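Local coordinates for probable branched-chain amino acid ABC transporter, amino acid binding protein (Thermus thermophilus, PDB 3LKB), which probably binds branched-chain amino acids such as valine outside the cytoplasm and delivers them to a membrane ABC importer, at residues R65-A70 with F74-F79; A132-I137 with A144-V149; D237-A242 with G364-V369. The protein carries 2 engineered substitutions. One frame throughout, in Å; residues are numbered along the deposited sequence.

Contact 1 (R65-A70 with F74-F79); sequences RFFEEA and FKIPVF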
# COMPACT_ATOMS: atom_id res chain seq x y z
N ARG A 65 -15.84 6.04 -11.88
CA ARG A 65 -15.40 5.75 -13.23
C ARG A 65 -15.23 4.25 -13.32
O ARG A 65 -15.69 3.65 -14.26
CB ARG A 65 -14.14 6.52 -13.59
CG ARG A 65 -13.59 6.28 -15.05
CD ARG A 65 -12.25 5.46 -15.10
NE ARG A 65 -11.18 6.13 -14.35
CZ ARG A 65 -10.17 6.81 -14.90
NH1 ARG A 65 -10.08 6.90 -16.22
NH2 ARG A 65 -9.25 7.42 -14.12
N PHE A 66 -14.62 3.64 -12.31
CA PHE A 66 -14.39 2.19 -12.37
C PHE A 66 -15.69 1.38 -12.34
O PHE A 66 -15.80 0.35 -12.98
CB PHE A 66 -13.50 1.73 -11.25
CG PHE A 66 -12.09 2.24 -11.35
CD1 PHE A 66 -11.52 2.52 -12.59
CD2 PHE A 66 -11.31 2.42 -10.18
CE1 PHE A 66 -10.22 3.01 -12.68
CE2 PHE A 66 -10.01 2.87 -10.24
CZ PHE A 66 -9.44 3.17 -11.48
N PHE A 67 -16.68 1.88 -11.62
CA PHE A 67 -17.96 1.25 -11.55
C PHE A 67 -18.72 1.35 -12.85
O PHE A 67 -19.35 0.37 -13.29
CB PHE A 67 -18.77 1.92 -10.45
CG PHE A 67 -20.14 1.35 -10.27
CD1 PHE A 67 -20.33 -0.02 -10.00
CD2 PHE A 67 -21.24 2.17 -10.37
CE1 PHE A 67 -21.59 -0.54 -9.82
CE2 PHE A 67 -22.53 1.65 -10.18
CZ PHE A 67 -22.72 0.30 -9.91
N GLU A 68 -18.67 2.53 -13.48
CA GLU A 68 -19.35 2.72 -14.77
C GLU A 68 -18.77 1.82 -15.84
O GLU A 68 -19.54 1.19 -16.55
CB GLU A 68 -19.40 4.17 -15.21
CG GLU A 68 -20.41 4.96 -14.41
CD GLU A 68 -20.23 6.47 -14.51
OE1 GLU A 68 -19.14 6.98 -14.93
OE2 GLU A 68 -21.21 7.17 -14.14
N GLU A 69 -17.44 1.76 -15.91
CA GLU A 69 -16.73 0.85 -16.81
C GLU A 69 -17.15 -0.56 -16.53
O GLU A 69 -17.54 -1.27 -17.46
CB GLU A 69 -15.20 0.96 -16.68
CG GLU A 69 -14.43 -0.29 -17.21
CD GLU A 69 -13.00 -0.43 -16.64
OE1 GLU A 69 -12.84 -0.55 -15.38
OE2 GLU A 69 -12.05 -0.46 -17.44
N ALA A 70 -17.12 -0.96 -15.25
CA ALA A 70 -17.49 -2.31 -14.87
C ALA A 70 -18.97 -2.65 -15.16
O ALA A 70 -19.26 -3.81 -15.37
CB ALA A 70 -17.16 -2.57 -13.40
N PHE A 74 -18.05 -4.88 -18.36
CA PHE A 74 -17.98 -6.20 -17.74
C PHE A 74 -19.34 -6.81 -17.34
O PHE A 74 -19.37 -7.94 -16.87
CB PHE A 74 -16.97 -6.22 -16.58
CG PHE A 74 -15.58 -5.87 -16.98
CD1 PHE A 74 -14.83 -6.73 -17.75
CD2 PHE A 74 -15.02 -4.66 -16.61
CE1 PHE A 74 -13.55 -6.39 -18.15
CE2 PHE A 74 -13.72 -4.32 -17.00
CZ PHE A 74 -13.00 -5.18 -17.77
N LYS A 75 -20.44 -6.06 -17.50
CA LYS A 75 -21.81 -6.58 -17.23
C LYS A 75 -21.94 -7.20 -15.85
O LYS A 75 -22.61 -8.24 -15.70
CB LYS A 75 -22.22 -7.67 -18.25
CG LYS A 75 -21.91 -7.39 -19.70
CD LYS A 75 -22.72 -6.25 -20.26
CE LYS A 75 -22.00 -5.68 -21.47
NZ LYS A 75 -22.81 -4.61 -22.10
N ILE A 76 -21.32 -6.59 -14.85
CA ILE A 76 -21.31 -7.18 -13.51
C ILE A 76 -22.71 -7.43 -12.94
O ILE A 76 -23.56 -6.56 -12.98
CB ILE A 76 -20.44 -6.37 -12.47
CG1 ILE A 76 -20.94 -4.92 -12.30
CG2 ILE A 76 -18.97 -6.37 -12.87
CD1 ILE A 76 -20.32 -4.22 -11.11
N PRO A 77 -22.94 -8.62 -12.38
CA PRO A 77 -24.15 -8.95 -11.66
C PRO A 77 -24.13 -8.59 -10.16
O PRO A 77 -25.19 -8.68 -9.50
CB PRO A 77 -24.23 -10.49 -11.84
CG PRO A 77 -22.78 -10.91 -11.88
CD PRO A 77 -22.07 -9.80 -12.58
N VAL A 78 -22.96 -8.20 -9.65
CA VAL A 78 -22.68 -7.78 -8.24
C VAL A 78 -21.53 -6.78 -8.25
O VAL A 78 -20.70 -6.83 -9.16
CB VAL A 78 -22.12 -8.93 -7.33
CG1 VAL A 78 -22.36 -8.62 -5.80
CG2 VAL A 78 -22.70 -10.25 -7.68
N PHE A 79 -21.45 -5.95 -7.22
CA PHE A 79 -20.43 -4.91 -7.05
C PHE A 79 -19.91 -5.13 -5.64
O PHE A 79 -20.70 -5.06 -4.69
CB PHE A 79 -21.11 -3.55 -7.12
CG PHE A 79 -20.22 -2.34 -6.84
CD1 PHE A 79 -18.82 -2.39 -6.99
CD2 PHE A 79 -20.80 -1.12 -6.48
CE1 PHE A 79 -18.01 -1.25 -6.77
CE2 PHE A 79 -20.02 0.02 -6.26
CZ PHE A 79 -18.59 -0.05 -6.39
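Phe67 and Phe79 form an offset stack that closes the inner end of this contact. Their ring centroids are 4.5 Å apart and the planes differ by 25°. CD1 of Phe67 sits 3.6 Å above the Phe79 plane, over its centre, so one side of the Phe67 ring lies over the middle of the Phe79 face. Both side chains have CG anti to the backbone N (chi1 180° in Phe67), and they come from their backbones at about a right angle. CD1 of Ile76 touches the same Phe67 ring at CE1, 4.1 Å away. Its CG2 packs on Ala70 CB. These four residues are buried and make the tight part.

Ala70 O receives two weak backbone bonds. Ile76 N gives a weak bond to Ala70 O, 3.5 Å long and nearly straight (169°). Phe74 N also bonds weakly to Ala70 O, at 3.4 Å and well bent. Lys75, the first residue past the helix to leave helical geometry, has positive phi, consistent with the chain turning back here.

The outer side is looser. The Phe74 ring offers its edge, with CE2 4.0 Å from Glu69 CD. The Glu69 carboxylate has its main partner elsewhere: OE1 forms a salt bridge with Arg54 NH1. The exposed Lys75 bends back, and its NZ bonds to Asp72 O.

The helix 60-72 links strand 47-55 to strand 79-81, consistent with a beta-alpha-beta unit of one lobe of the binding protein. Ala70 and Phe74 lean on strand 6-14, while Phe67 and Phe79 face Ile99 and helix 84-97.

Contact 2 (A132-I137 with A144-V149); sequences ALLEYI and AKVALV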
# COMPACT_ATOMS: atom_id res chain seq x y z
N ALA A 132 -22.05 -0.68 21.07
CA ALA A 132 -21.71 -1.82 21.86
C ALA A 132 -20.56 -1.51 22.81
O ALA A 132 -20.62 -1.85 23.95
CB ALA A 132 -21.44 -3.04 21.01
N LEU A 133 -19.54 -0.87 22.29
CA LEU A 133 -18.45 -0.35 23.11
C LEU A 133 -18.89 0.64 24.23
O LEU A 133 -18.37 0.60 25.35
CB LEU A 133 -17.42 0.37 22.20
CG LEU A 133 -16.64 -0.55 21.26
CD1 LEU A 133 -15.94 0.25 20.24
CD2 LEU A 133 -15.68 -1.51 22.03
N LEU A 134 -19.79 1.56 23.90
CA LEU A 134 -20.28 2.49 24.91
C LEU A 134 -21.01 1.75 25.99
O LEU A 134 -20.90 2.14 27.16
CB LEU A 134 -21.19 3.56 24.34
CG LEU A 134 -20.53 4.57 23.38
CD1 LEU A 134 -21.57 5.47 22.73
CD2 LEU A 134 -19.48 5.40 24.07
N GLU A 135 -21.73 0.68 25.62
CA GLU A 135 -22.45 -0.08 26.61
C GLU A 135 -21.41 -0.66 27.55
O GLU A 135 -21.50 -0.54 28.76
CB GLU A 135 -23.25 -1.20 25.98
CG GLU A 135 -24.62 -0.79 25.49
CD GLU A 135 -25.53 -2.00 25.16
OE1 GLU A 135 -25.64 -2.30 23.93
OE2 GLU A 135 -26.10 -2.63 26.13
N TYR A 136 -20.39 -1.25 26.95
CA TYR A 136 -19.31 -1.83 27.71
C TYR A 136 -18.68 -0.75 28.62
O TYR A 136 -18.44 -1.02 29.79
CB TYR A 136 -18.29 -2.43 26.74
CG TYR A 136 -17.17 -3.13 27.44
CD1 TYR A 136 -17.17 -4.50 27.58
CD2 TYR A 136 -16.14 -2.41 28.02
CE1 TYR A 136 -16.15 -5.16 28.27
CE2 TYR A 136 -15.11 -3.05 28.69
CZ TYR A 136 -15.14 -4.41 28.82
OH TYR A 136 -14.15 -5.05 29.46
N ILE A 137 -18.45 0.46 28.12
CA ILE A 137 -17.96 1.53 28.98
C ILE A 137 -18.89 1.79 30.21
O ILE A 137 -18.40 1.92 31.32
CB ILE A 137 -17.74 2.86 28.23
CG1 ILE A 137 -16.53 2.77 27.30
CG2 ILE A 137 -17.56 4.03 29.23
CD1 ILE A 137 -16.53 3.83 26.19
N ALA A 144 -19.17 7.95 32.95
CA ALA A 144 -17.80 8.03 32.40
C ALA A 144 -17.64 9.11 31.34
O ALA A 144 -18.51 9.30 30.51
CB ALA A 144 -17.36 6.71 31.84
N LYS A 145 -16.53 9.82 31.37
CA LYS A 145 -16.27 10.78 30.35
C LYS A 145 -15.57 10.10 29.19
O LYS A 145 -14.56 9.45 29.38
CB LYS A 145 -15.38 11.90 30.87
CG LYS A 145 -15.89 12.66 32.14
CD LYS A 145 -15.94 14.12 31.80
CE LYS A 145 -15.31 15.01 32.83
NZ LYS A 145 -16.35 15.68 33.66
N VAL A 146 -16.09 10.27 27.99
CA VAL A 146 -15.54 9.62 26.82
C VAL A 146 -15.29 10.62 25.69
O VAL A 146 -16.02 11.60 25.53
CB VAL A 146 -16.41 8.39 26.39
CG1 VAL A 146 -17.64 8.26 27.18
CG2 VAL A 146 -16.69 8.26 24.86
N ALA A 147 -14.25 10.35 24.92
CA ALA A 147 -13.93 11.18 23.79
C ALA A 147 -13.97 10.27 22.56
O ALA A 147 -13.63 9.09 22.63
CB ALA A 147 -12.57 11.74 23.96
N LEU A 148 -14.42 10.82 21.45
CA LEU A 148 -14.39 10.09 20.22
C LEU A 148 -13.27 10.67 19.37
O LEU A 148 -13.12 11.89 19.28
CB LEU A 148 -15.73 10.20 19.48
CG LEU A 148 -17.03 9.77 20.20
CD1 LEU A 148 -18.23 9.82 19.21
CD2 LEU A 148 -16.96 8.40 20.87
N VAL A 149 -12.48 9.78 18.76
CA VAL A 149 -11.48 10.14 17.76
C VAL A 149 -11.71 9.35 16.45
O VAL A 149 -11.70 8.14 16.45
CB VAL A 149 -10.03 9.91 18.28
CG1 VAL A 149 -9.01 10.03 17.15
CG2 VAL A 149 -9.70 10.90 19.34
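Ile137 and Leu134 meet Ala144 and Val146 through methyl groups alone, and no flat group of either segment takes part. There is therefore no ring face or edge to assign across the interface. A flat group close by is Tyr201 of strand 201-205, which touches Ile137 and Ala144.

The closer approach is at the turn end. Ile137 CG2 lies 3.7 Å from Ala144 CB. This branch is the one set anti to the backbone N, because CG1 takes the position anti to the carbonyl carbon (chi1 -71°). The CG2 methyl thus points to the strand start. The CA atoms of Ile137 and Ala144 are 7.3 Å apart, and the small Ala144 methyl fills that approach.

One helical turn earlier, Leu134 reaches over with one branch. Its CD2 is 4.1 Å from Val146 CG2, and the two side chains cross at about a right angle. Val146 has a nearly eclipsed first torsion (chi1 6°), so the exact places of its methyls should be read with caution.

Helix 126-140 and strand 145-150 are consecutive elements of the alpha/beta lobe of a periplasmic binding protein, and the strand runs back obliquely past the helix. The strand lies within the sheet, parallel to 173-179 on one side and to 201-205 on the other. Ala144, just ahead of the strand, and Val146 both turn CB toward the helix, whereas Lys145 points away.

Helix 160-170 packs on Leu134 through Ala163, Ala166 and Leu170, and neighbouring strands add Val203 against Ile137 and Ile174 against Val146.

Contact 3 (D237-A242 with G364-V369); sequences DLIALA and GRFVPV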
# COMPACT_ATOMS: atom_id res chain seq x y z
N ASP A 237 -3.06 -6.22 12.73
CA ASP A 237 -2.57 -4.95 12.20
C ASP A 237 -2.29 -3.92 13.28
O ASP A 237 -1.20 -3.33 13.30
CB ASP A 237 -3.55 -4.38 11.17
CG ASP A 237 -4.28 -5.48 10.42
OD1 ASP A 237 -3.76 -5.77 9.31
OD2 ASP A 237 -5.31 -6.10 10.98
N LEU A 238 -3.23 -3.67 14.20
CA LEU A 238 -2.95 -2.71 15.26
C LEU A 238 -1.76 -3.14 16.12
O LEU A 238 -0.90 -2.34 16.47
CB LEU A 238 -4.18 -2.46 16.15
CG LEU A 238 -4.22 -1.23 17.08
CD1 LEU A 238 -5.62 -0.86 17.47
CD2 LEU A 238 -3.64 -1.64 18.35
N ILE A 239 -1.70 -4.41 16.46
CA ILE A 239 -0.59 -4.90 17.27
C ILE A 239 0.75 -4.68 16.58
O ILE A 239 1.73 -4.25 17.19
CB ILE A 239 -0.76 -6.41 17.62
CG1 ILE A 239 -2.12 -6.65 18.33
CG2 ILE A 239 0.51 -6.97 18.33
CD1 ILE A 239 -2.34 -5.86 19.67
N ALA A 240 0.80 -4.94 15.30
CA ALA A 240 2.03 -4.79 14.56
C ALA A 240 2.51 -3.32 14.55
O ALA A 240 3.73 -3.06 14.56
CB ALA A 240 1.84 -5.29 13.10
N LEU A 241 1.58 -2.38 14.47
CA LEU A 241 1.93 -0.92 14.40
C LEU A 241 2.11 -0.31 15.78
O LEU A 241 2.87 0.64 15.91
CB LEU A 241 0.85 -0.15 13.67
CG LEU A 241 0.65 -0.50 12.20
CD1 LEU A 241 -0.57 0.19 11.66
CD2 LEU A 241 1.88 -0.05 11.39
N ALA A 242 1.43 -0.84 16.79
CA ALA A 242 1.44 -0.26 18.14
C ALA A 242 2.30 -1.06 19.15
O ALA A 242 2.75 -0.49 20.18
CB ALA A 242 0.02 -0.17 18.67
N GLY A 364 -0.28 -9.32 23.02
CA GLY A 364 -0.05 -9.30 21.58
C GLY A 364 -1.11 -9.96 20.71
O GLY A 364 -0.98 -10.07 19.48
N ARG A 365 -2.19 -10.37 21.35
CA ARG A 365 -3.24 -11.06 20.65
C ARG A 365 -4.60 -10.56 21.16
O ARG A 365 -4.82 -10.41 22.40
CB ARG A 365 -3.04 -12.58 20.87
CG ARG A 365 -4.29 -13.44 20.61
CD ARG A 365 -4.21 -14.78 21.38
NE ARG A 365 -3.23 -15.63 20.72
CZ ARG A 365 -2.95 -16.88 21.04
NH1 ARG A 365 -3.56 -17.50 22.06
NH2 ARG A 365 -2.04 -17.53 20.31
N PHE A 366 -5.52 -10.32 20.23
CA PHE A 366 -6.93 -10.07 20.65
C PHE A 366 -7.72 -11.27 21.20
O PHE A 366 -7.94 -12.24 20.50
CB PHE A 366 -7.70 -9.36 19.55
CG PHE A 366 -7.37 -7.91 19.46
CD1 PHE A 366 -8.00 -7.00 20.34
CD2 PHE A 366 -6.41 -7.44 18.58
CE1 PHE A 366 -7.69 -5.64 20.31
CE2 PHE A 366 -6.12 -6.06 18.52
CZ PHE A 366 -6.75 -5.15 19.41
N VAL A 367 -8.16 -11.19 22.45
CA VAL A 367 -8.82 -12.28 23.15
C VAL A 367 -10.29 -11.87 23.35
O VAL A 367 -10.56 -10.78 23.81
CB VAL A 367 -8.23 -12.42 24.58
CG1 VAL A 367 -9.04 -13.37 25.40
CG2 VAL A 367 -6.75 -12.85 24.52
N PRO A 368 -11.23 -12.77 23.01
CA PRO A 368 -12.64 -12.41 23.26
C PRO A 368 -12.97 -12.29 24.73
O PRO A 368 -12.71 -13.22 25.50
CB PRO A 368 -13.44 -13.58 22.65
CG PRO A 368 -12.43 -14.69 22.45
CD PRO A 368 -11.09 -13.99 22.19
N VAL A 369 -13.51 -11.16 25.13
CA VAL A 369 -14.02 -11.00 26.47
C VAL A 369 -15.56 -10.95 26.47
O VAL A 369 -16.16 -10.54 27.45
CB VAL A 369 -13.43 -9.75 27.17
CG1 VAL A 369 -11.95 -9.91 27.40
CG2 VAL A 369 -13.72 -8.47 26.38
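Ile239 and Phe366 lie alongside each other, pointing opposite ways, and join a short helix to the edge of the sheet. Strands 357-362 and 365-368 form an antiparallel beta-hairpin at that edge, and Gly364 lies in its turn. The sheet belongs to the alpha/beta lobe of the binding protein.

Ile239 points from helix 236-242 to the hairpin. Its CG1 is anti to the carbonyl carbon (chi1 -56°), and chi2 near -60° turns CD1 to the Phe366 ring. CD1 and CG1 are each 4.0 Å from CE2 of Phe366, so one ring corner receives the whole branch. The approach to the ring is oblique. The ring also meets Trp251 of strand 250-253, with planes about 60° apart.

The other branch of Ile239 rests on the turn. Replacing this residue with an alanine would probably leave the CE2 corner of Phe366 without its helix partner and open a gap beside Gly364. At Gly364 phi is positive, and a CB there would press on the preceding carbonyl.

The nearest approach is between Ile239 CG2 and Gly364 O, at 3.6 Å.

Overall arrangement
Contact 1 lies on the opposite side of the chain's centre from the other two. Contacts 2 and 3 are closer together, with centres about 19 Å apart, and both reach the seven-stranded mixed sheet. Contact 2 is fully buried, on an inner strand. Contact 3 is partly buried, at an edge strand of that sheet. Contact 1 is also mixed, with a buried aromatic end and an outer side that carries charged groups. The chemistry follows the place. Contact 1 combines a ring stack with weak backbone bonds. Contact 2 is purely aliphatic. Contact 3 sets one isoleucine against a ring and a turn carbonyl.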